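Local coordinates for protein amine oxidase (Emericella nidulans, PDB 3PGB) that is a copper amine oxidase that probably oxidises primary amines to aldehydes, using a topaquinone cofactor built into its own chain, at residues Ile356-Asp361 / Pro410-Leu415; Ile369-Gln374 / Leu722-Gly727; Tyr419-Tyr424 / Thr474-Ser479. All coordinates share one frame; numbering follows the deposited sequence.

Contact 1: Ile356-Asp361 / Pro410-Leu415; sequences IAFNRD and PYAFEL
Phe358, near the end of a strand of the copper amine oxidase β-sandwich domain, and Arg360, just past it, reach to Ala412 and Pro410, in a loop that makes an inverse γ-turn centred on Ala412. One apolar approach brings CZ of Phe358 within 3.8 Å of CB of Ala412. The methyl lies at the edge of the ring, near its plane, so it meets the far end of the ring and not a face. The ring extends this far because CG is anti to the backbone N (chi1 -163°), and Thr430 of strand 426-434 also packs on it.

Beside it the arginine stem packs on a proline. CD of Arg360 lies 3.5 Å from CG of Pro410, the two side chains crossing obliquely, and the proline also packs against a carbonyl oxygen, its CD 3.3 Å from the backbone O of Arg360. The arginine chain bends at chi2 (75°), which brings CD against the proline and sends the guanidinium beyond it.

No hydrogen bond joins the two segments directly. The polar links surround the contact instead: Arg360 pairs through its backbone with Gly409, immediately ahead of the proline, and its guanidinium makes weak bonds to the carbonyls of Ser404 and Tyr405. Arg360 NH1 also forms a salt bridge with Asp361 OD1 at 3.4 Å, and that carboxylate oxygen has a second cationic partner in Arg135. Within the loop, the γ-turn is closed by a weak 3.1 Å bond from Phe413 N to Tyr411 O.

Contact 2: Ile369-Gln374 / Leu722-Gly727; sequences IKYKGQ and LNYLPG
Tyr371 and Leu725 meet where a tight β-hairpin, turning through a type I' bend from Tyr371 to Gln374, packs against a loop following strand 714-722 of the copper amine oxidase β-sandwich. CD2 of Leu725 approaches CE1 of Tyr371 at 3.9 Å, near the plane of the ring and at its edge. Beside it, the Tyr724 ring presents CE2 to CD1 of Tyr371 at 4.5 Å; each atom lies near the plane of the other ring, so the tyrosines meet edge against edge without stacking. Further along, the hydroxyl of Tyr724 reaches CG of Gln374 at 3.7 Å. The Gln374 amide is turned 72° from the tyrosine ring.

Both tyrosines have CG anti to the backbone N (chi1 -174° and -173°), which extends each ring toward the opposite segment. A water bridges the same gap, donating to Tyr371 O at 2.8 Å and hydrogen-bonding to Tyr724 OH. The Tyr371 carbonyl thus receives two bonds, the other from Gln374 N across the turn. Also closing the turn, Tyr371 N donates to Gln374 O at 2.6 Å.

In the next shell, the Tyr724 ring takes a cation-π contact from Arg614 and meets Tyr616, while Lys372, whose CG sits over one face of Tyr371, ends in salt bridges to Asp351 and Glu732. The loop is also held by the second subunit: Asn723 N bonds His701 ND1 of that chain, and Leu725 O bonds its Thr702 OG1.

Contact 3: Tyr419-Tyr424 / Thr474-Ser479; sequences YDCPSY and TLRSVS
Arg476 projects from strand 464-479 of the copper amine oxidase β-sandwich toward the loop carrying Asp420 and the disulfide-bonded Cys421. The polar link between the segments is one hydrogen bond, from Arg476 NH1 to the backbone O of Asp420 at 2.9 Å. Its N-H...O angle is 145°, and the oxygen lies in the guanidinium plane, at its edge. Seen from the acceptor, the donor approaches nearly along the C=O axis (163°).

An extended stem with its bend at chi3 (-60°) turns the head to this carbonyl. Arg476 NE bonds Ser489 OG on the adjoining strand, and NH1 also donates to Asp453 O of the second subunit. These bonds restrict rotation of the guanidinium.

The Asp420 carboxylate is engaged separately, by a salt bridge to Arg458 of the second subunit and a bond from Leu416 N; its OD1 stays 6.8 Å from Arg476 NH1.

The other approach is loose packing. The sulfur of Cys421 is bonded to Cys446, on the strand paired with that of Arg476, which ties the loop to the sheet beside the arginine, and this SG lies 4.2 Å from Arg476 CD.

Contacts 1 and 3, whose segments 410-415 and 419-424 lie in the same loop, have centres about 13 Å apart: Leu415, the last residue of contact 1, packs on contact 3, its CD1 3.4 Å from Cys421 SG and its CD2 3.8 Å from Val478 CB. Contact 2 is centred about 30 Å from contact 1 and 27 Å from contact 3, its nearest atoms about 8 Å from each; its hairpin begins on the strand that follows and pairs with that of contact 1. In contact 1 the Arg360 side chain is about 9 Å from that of Asp403, the predicted proton acceptor. In contact 2 the Gln374 side chain is about 11 Å from a calcium ion. Contacts 2 and 3 both engage the second subunit through hydrogen bonds.

Contact 1: Ile356-Asp361 / Pro410-Leu415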
# COMPACT_ATOMS: atom_id res chain seq x y z
N ILE A 356 -19.63 5.71 -16.32
CA ILE A 356 -19.06 4.38 -16.53
C ILE A 356 -19.10 4.06 -18.02
O ILE A 356 -20.09 4.30 -18.70
CB ILE A 356 -19.86 3.32 -15.74
CG1 ILE A 356 -19.69 3.54 -14.24
CG2 ILE A 356 -19.45 1.90 -16.12
CD1 ILE A 356 -20.63 2.69 -13.39
N ALA A 357 -17.99 3.53 -18.53
CA ALA A 357 -17.91 3.02 -19.90
C ALA A 357 -17.34 1.62 -19.87
O ALA A 357 -16.70 1.23 -18.89
CB ALA A 357 -17.05 3.93 -20.75
N PHE A 358 -17.58 0.85 -20.93
CA PHE A 358 -17.16 -0.54 -20.96
C PHE A 358 -17.00 -1.07 -22.38
O PHE A 358 -17.93 -0.98 -23.17
CB PHE A 358 -18.19 -1.40 -20.21
CG PHE A 358 -17.69 -2.76 -19.83
CD1 PHE A 358 -17.89 -3.84 -20.67
CD2 PHE A 358 -17.03 -2.95 -18.64
CE1 PHE A 358 -17.43 -5.11 -20.32
CE2 PHE A 358 -16.57 -4.21 -18.27
CZ PHE A 358 -16.77 -5.29 -19.11
N ASN A 359 -15.83 -1.62 -22.70
CA ASN A 359 -15.62 -2.25 -24.00
C ASN A 359 -15.03 -3.65 -23.91
O ASN A 359 -14.69 -4.12 -22.83
CB ASN A 359 -14.79 -1.35 -24.93
CG ASN A 359 -13.40 -1.08 -24.42
OD1 ASN A 359 -12.82 -1.87 -23.67
ND2 ASN A 359 -12.84 0.05 -24.84
N ARG A 360 -14.96 -4.32 -25.06
CA ARG A 360 -14.40 -5.67 -25.19
C ARG A 360 -12.90 -5.71 -24.87
O ARG A 360 -12.43 -6.62 -24.21
CB ARG A 360 -14.72 -6.23 -26.61
CG ARG A 360 -13.58 -6.94 -27.39
CD ARG A 360 -13.31 -8.32 -26.87
NE ARG A 360 -12.69 -9.23 -27.84
CZ ARG A 360 -11.40 -9.23 -28.20
NH1 ARG A 360 -10.55 -8.33 -27.73
NH2 ARG A 360 -10.97 -10.15 -29.05
N ASP A 361 -12.15 -4.71 -25.33
CA ASP A 361 -10.69 -4.75 -25.22
C ASP A 361 -10.21 -4.61 -23.78
O ASP A 361 -9.47 -5.47 -23.29
CB ASP A 361 -10.04 -3.66 -26.07
CG ASP A 361 -10.31 -3.84 -27.56
OD1 ASP A 361 -10.70 -4.95 -27.99
OD2 ASP A 361 -10.11 -2.84 -28.30
N PRO A 410 -14.92 -9.64 -22.27
CA PRO A 410 -15.56 -10.96 -22.39
C PRO A 410 -15.48 -11.82 -21.13
O PRO A 410 -16.32 -12.70 -20.92
CB PRO A 410 -14.79 -11.63 -23.54
CG PRO A 410 -14.19 -10.53 -24.29
CD PRO A 410 -13.86 -9.47 -23.28
N TYR A 411 -14.45 -11.59 -20.32
CA TYR A 411 -14.21 -12.40 -19.13
C TYR A 411 -14.44 -11.61 -17.84
O TYR A 411 -13.90 -11.96 -16.80
CB TYR A 411 -12.80 -12.98 -19.18
CG TYR A 411 -12.51 -13.65 -20.50
CD1 TYR A 411 -13.04 -14.90 -20.80
CD2 TYR A 411 -11.72 -13.02 -21.46
CE1 TYR A 411 -12.79 -15.51 -22.02
CE2 TYR A 411 -11.46 -13.63 -22.68
CZ TYR A 411 -12.00 -14.87 -22.95
OH TYR A 411 -11.74 -15.48 -24.15
N ALA A 412 -15.25 -10.56 -17.92
CA ALA A 412 -15.68 -9.82 -16.74
C ALA A 412 -16.93 -10.50 -16.16
O ALA A 412 -18.02 -9.92 -16.17
CB ALA A 412 -15.95 -8.36 -17.09
N PHE A 413 -16.76 -11.72 -15.66
CA PHE A 413 -17.87 -12.56 -15.23
C PHE A 413 -18.62 -12.00 -14.02
O PHE A 413 -18.16 -11.08 -13.36
CB PHE A 413 -17.38 -13.96 -14.88
CG PHE A 413 -16.76 -14.70 -16.04
CD1 PHE A 413 -17.46 -14.88 -17.22
CD2 PHE A 413 -15.48 -15.24 -15.93
CE1 PHE A 413 -16.90 -15.57 -18.29
CE2 PHE A 413 -14.91 -15.93 -16.99
CZ PHE A 413 -15.61 -16.10 -18.17
N GLU A 414 -19.79 -12.58 -13.74
CA GLU A 414 -20.59 -12.18 -12.58
C GLU A 414 -19.77 -12.41 -11.30
O GLU A 414 -19.07 -13.40 -11.18
CB GLU A 414 -21.90 -12.98 -12.54
CG GLU A 414 -22.80 -12.73 -11.32
CD GLU A 414 -24.17 -13.38 -11.45
OE1 GLU A 414 -24.34 -14.28 -12.31
OE2 GLU A 414 -25.08 -13.01 -10.68
N LEU A 415 -19.87 -11.46 -10.37
CA LEU A 415 -19.15 -11.53 -9.10
C LEU A 415 -19.90 -12.38 -8.09
O LEU A 415 -21.13 -12.47 -8.13
CB LEU A 415 -18.96 -10.11 -8.55
CG LEU A 415 -18.24 -9.13 -9.47
CD1 LEU A 415 -18.14 -7.76 -8.83
CD2 LEU A 415 -16.85 -9.66 -9.82

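Contact 2: Ile369-Gln374 / Leu722-Gly727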
# COMPACT_ATOMS: atom_id res chain seq x y z
N ILE A 369 -14.76 12.40 -14.75
CA ILE A 369 -14.66 12.34 -13.30
C ILE A 369 -14.57 13.77 -12.77
O ILE A 369 -13.61 14.46 -13.07
CB ILE A 369 -13.42 11.51 -12.83
CG1 ILE A 369 -13.52 10.06 -13.30
CG2 ILE A 369 -13.28 11.56 -11.31
CD1 ILE A 369 -12.36 9.18 -12.89
N LYS A 370 -15.58 14.20 -12.01
CA LYS A 370 -15.60 15.56 -11.45
C LYS A 370 -15.49 15.54 -9.93
O LYS A 370 -15.87 14.56 -9.29
CB LYS A 370 -16.87 16.32 -11.86
CG LYS A 370 -17.12 16.38 -13.39
CD LYS A 370 -18.42 17.08 -13.77
CE LYS A 370 -18.34 18.58 -13.51
NZ LYS A 370 -19.60 19.32 -13.85
N TYR A 371 -14.96 16.62 -9.36
CA TYR A 371 -14.87 16.79 -7.91
C TYR A 371 -15.32 18.21 -7.54
O TYR A 371 -14.82 19.18 -8.10
CB TYR A 371 -13.44 16.57 -7.43
CG TYR A 371 -13.29 16.59 -5.92
CD1 TYR A 371 -12.67 17.65 -5.26
CD2 TYR A 371 -13.81 15.56 -5.14
CE1 TYR A 371 -12.54 17.66 -3.87
CE2 TYR A 371 -13.68 15.57 -3.76
CZ TYR A 371 -13.05 16.62 -3.14
OH TYR A 371 -12.94 16.62 -1.77
N LYS A 372 -16.26 18.31 -6.60
CA LYS A 372 -16.89 19.58 -6.23
C LYS A 372 -17.34 20.37 -7.46
O LYS A 372 -17.08 21.57 -7.59
CB LYS A 372 -15.95 20.42 -5.34
CG LYS A 372 -15.59 19.74 -4.03
CD LYS A 372 -14.70 20.62 -3.15
CE LYS A 372 -14.70 20.13 -1.70
NZ LYS A 372 -15.97 20.47 -0.97
N GLY A 373 -18.01 19.67 -8.37
CA GLY A 373 -18.57 20.27 -9.58
C GLY A 373 -17.57 20.61 -10.67
O GLY A 373 -17.96 21.15 -11.71
N GLN A 374 -16.30 20.28 -10.46
CA GLN A 374 -15.23 20.63 -11.39
C GLN A 374 -14.51 19.36 -11.88
O GLN A 374 -14.20 18.47 -11.09
CB GLN A 374 -14.25 21.58 -10.69
CG GLN A 374 -13.01 21.96 -11.48
CD GLN A 374 -13.34 22.65 -12.79
OE1 GLN A 374 -14.08 23.64 -12.81
NE2 GLN A 374 -12.81 22.12 -13.90
N LEU A 722 -3.32 18.62 -4.43
CA LEU A 722 -2.05 19.21 -4.03
C LEU A 722 -2.15 20.72 -4.25
O LEU A 722 -2.24 21.18 -5.39
CB LEU A 722 -0.91 18.61 -4.86
CG LEU A 722 0.52 18.81 -4.36
CD1 LEU A 722 0.89 20.28 -4.35
CD2 LEU A 722 0.72 18.20 -2.98
N ASN A 723 -2.18 21.47 -3.15
CA ASN A 723 -2.44 22.91 -3.16
C ASN A 723 -3.66 23.31 -3.98
O ASN A 723 -3.69 24.37 -4.59
CB ASN A 723 -1.20 23.67 -3.65
CG ASN A 723 -0.04 23.56 -2.70
OD1 ASN A 723 -0.21 23.68 -1.49
ND2 ASN A 723 1.14 23.33 -3.25
N TYR A 724 -4.68 22.45 -3.96
CA TYR A 724 -5.85 22.56 -4.83
C TYR A 724 -6.99 23.27 -4.12
O TYR A 724 -7.70 24.09 -4.72
CB TYR A 724 -6.29 21.16 -5.22
CG TYR A 724 -7.38 21.11 -6.26
CD1 TYR A 724 -7.16 21.55 -7.55
CD2 TYR A 724 -8.63 20.57 -5.95
CE1 TYR A 724 -8.16 21.49 -8.52
CE2 TYR A 724 -9.63 20.50 -6.90
CZ TYR A 724 -9.39 20.96 -8.18
OH TYR A 724 -10.37 20.91 -9.13
N LEU A 725 -7.17 22.93 -2.85
CA LEU A 725 -8.22 23.50 -2.02
C LEU A 725 -7.59 24.35 -0.92
O LEU A 725 -6.41 24.20 -0.62
CB LEU A 725 -9.05 22.38 -1.40
CG LEU A 725 -10.18 21.74 -2.23
CD1 LEU A 725 -10.14 22.15 -3.69
CD2 LEU A 725 -10.16 20.21 -2.09
N PRO A 726 -8.39 25.24 -0.30
CA PRO A 726 -7.91 26.01 0.85
C PRO A 726 -7.46 25.12 2.00
O PRO A 726 -6.55 25.49 2.74
CB PRO A 726 -9.13 26.82 1.27
CG PRO A 726 -9.99 26.88 0.08
CD PRO A 726 -9.79 25.58 -0.62
N GLY A 727 -8.11 23.96 2.16
CA GLY A 727 -7.79 23.02 3.23
C GLY A 727 -8.17 21.58 2.90
O GLY A 727 -8.49 21.26 1.76
O HOH W 1 -12.54 20.84 -7.93

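Contact 3: Tyr419-Tyr424 / Thr474-Ser479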
# COMPACT_ATOMS: atom_id res chain seq x y z
N TYR A 419 -18.49 -11.86 -1.36
CA TYR A 419 -17.11 -12.32 -1.38
C TYR A 419 -16.23 -11.40 -2.22
O TYR A 419 -15.27 -10.83 -1.72
CB TYR A 419 -17.04 -13.77 -1.88
CG TYR A 419 -17.52 -14.76 -0.83
CD1 TYR A 419 -18.87 -14.87 -0.52
CD2 TYR A 419 -16.62 -15.55 -0.12
CE1 TYR A 419 -19.32 -15.76 0.45
CE2 TYR A 419 -17.06 -16.45 0.86
CZ TYR A 419 -18.41 -16.54 1.13
OH TYR A 419 -18.87 -17.41 2.09
N ASP A 420 -16.57 -11.24 -3.50
CA ASP A 420 -15.86 -10.31 -4.38
C ASP A 420 -16.09 -8.86 -3.96
O ASP A 420 -15.19 -8.04 -4.07
CB ASP A 420 -16.30 -10.51 -5.83
CG ASP A 420 -15.69 -11.75 -6.46
OD1 ASP A 420 -14.46 -11.95 -6.31
OD2 ASP A 420 -16.42 -12.51 -7.12
N CYS A 421 -17.31 -8.56 -3.50
CA CYS A 421 -17.64 -7.26 -2.91
C CYS A 421 -18.52 -7.50 -1.69
O CYS A 421 -19.03 -8.60 -1.50
CB CYS A 421 -18.38 -6.36 -3.92
SG CYS A 421 -17.83 -6.49 -5.66
N PRO A 422 -18.71 -6.47 -0.84
CA PRO A 422 -19.68 -6.59 0.24
C PRO A 422 -21.10 -6.93 -0.24
O PRO A 422 -21.47 -6.60 -1.37
CB PRO A 422 -19.65 -5.21 0.90
CG PRO A 422 -18.28 -4.71 0.63
CD PRO A 422 -17.93 -5.23 -0.74
N SER A 423 -21.86 -7.58 0.63
CA SER A 423 -23.21 -8.06 0.32
C SER A 423 -24.21 -6.95 -0.03
O SER A 423 -25.13 -7.17 -0.82
CB SER A 423 -23.73 -8.87 1.51
OG SER A 423 -23.47 -8.20 2.74
N TYR A 424 -24.03 -5.77 0.56
CA TYR A 424 -24.94 -4.63 0.35
C TYR A 424 -24.58 -3.77 -0.87
O TYR A 424 -25.27 -2.79 -1.16
CB TYR A 424 -24.96 -3.74 1.60
CG TYR A 424 -23.61 -3.19 1.97
CD1 TYR A 424 -23.15 -1.99 1.42
CD2 TYR A 424 -22.77 -3.87 2.85
CE1 TYR A 424 -21.90 -1.49 1.75
CE2 TYR A 424 -21.52 -3.38 3.18
CZ TYR A 424 -21.09 -2.19 2.63
OH TYR A 424 -19.86 -1.69 2.96
N THR A 474 -16.10 2.68 -3.73
CA THR A 474 -15.36 1.79 -4.63
C THR A 474 -16.20 1.34 -5.81
O THR A 474 -17.36 0.98 -5.65
CB THR A 474 -14.88 0.50 -3.89
OG1 THR A 474 -13.92 0.83 -2.88
CG2 THR A 474 -14.26 -0.49 -4.88
N LEU A 475 -15.61 1.39 -7.00
CA LEU A 475 -16.20 0.79 -8.20
C LEU A 475 -15.27 -0.33 -8.60
O LEU A 475 -14.07 -0.10 -8.75
CB LEU A 475 -16.29 1.81 -9.34
CG LEU A 475 -16.62 1.28 -10.75
CD1 LEU A 475 -17.80 0.31 -10.76
CD2 LEU A 475 -16.88 2.43 -11.72
N ARG A 476 -15.80 -1.53 -8.76
CA ARG A 476 -14.94 -2.69 -9.00
C ARG A 476 -15.40 -3.60 -10.13
O ARG A 476 -16.59 -3.80 -10.36
CB ARG A 476 -14.79 -3.49 -7.71
CG ARG A 476 -14.07 -4.80 -7.86
CD ARG A 476 -13.81 -5.41 -6.50
NE ARG A 476 -13.00 -4.54 -5.65
CZ ARG A 476 -12.85 -4.71 -4.34
NH1 ARG A 476 -13.46 -5.70 -3.70
NH2 ARG A 476 -12.08 -3.86 -3.65
N SER A 477 -14.41 -4.15 -10.83
CA SER A 477 -14.61 -5.16 -11.85
C SER A 477 -13.55 -6.25 -11.65
O SER A 477 -12.48 -5.98 -11.10
CB SER A 477 -14.45 -4.55 -13.24
OG SER A 477 -14.45 -5.56 -14.24
N VAL A 478 -13.88 -7.46 -12.08
CA VAL A 478 -12.92 -8.55 -12.07
C VAL A 478 -13.00 -9.28 -13.39
O VAL A 478 -14.06 -9.79 -13.74
CB VAL A 478 -13.21 -9.56 -10.94
CG1 VAL A 478 -12.24 -10.74 -11.03
CG2 VAL A 478 -13.11 -8.88 -9.58
N SER A 479 -11.88 -9.32 -14.11
CA SER A 479 -11.76 -10.10 -15.33
C SER A 479 -10.90 -11.32 -15.07
O SER A 479 -9.86 -11.22 -14.43
CB SER A 479 -11.14 -9.26 -16.45
OG SER A 479 -12.07 -8.35 -16.99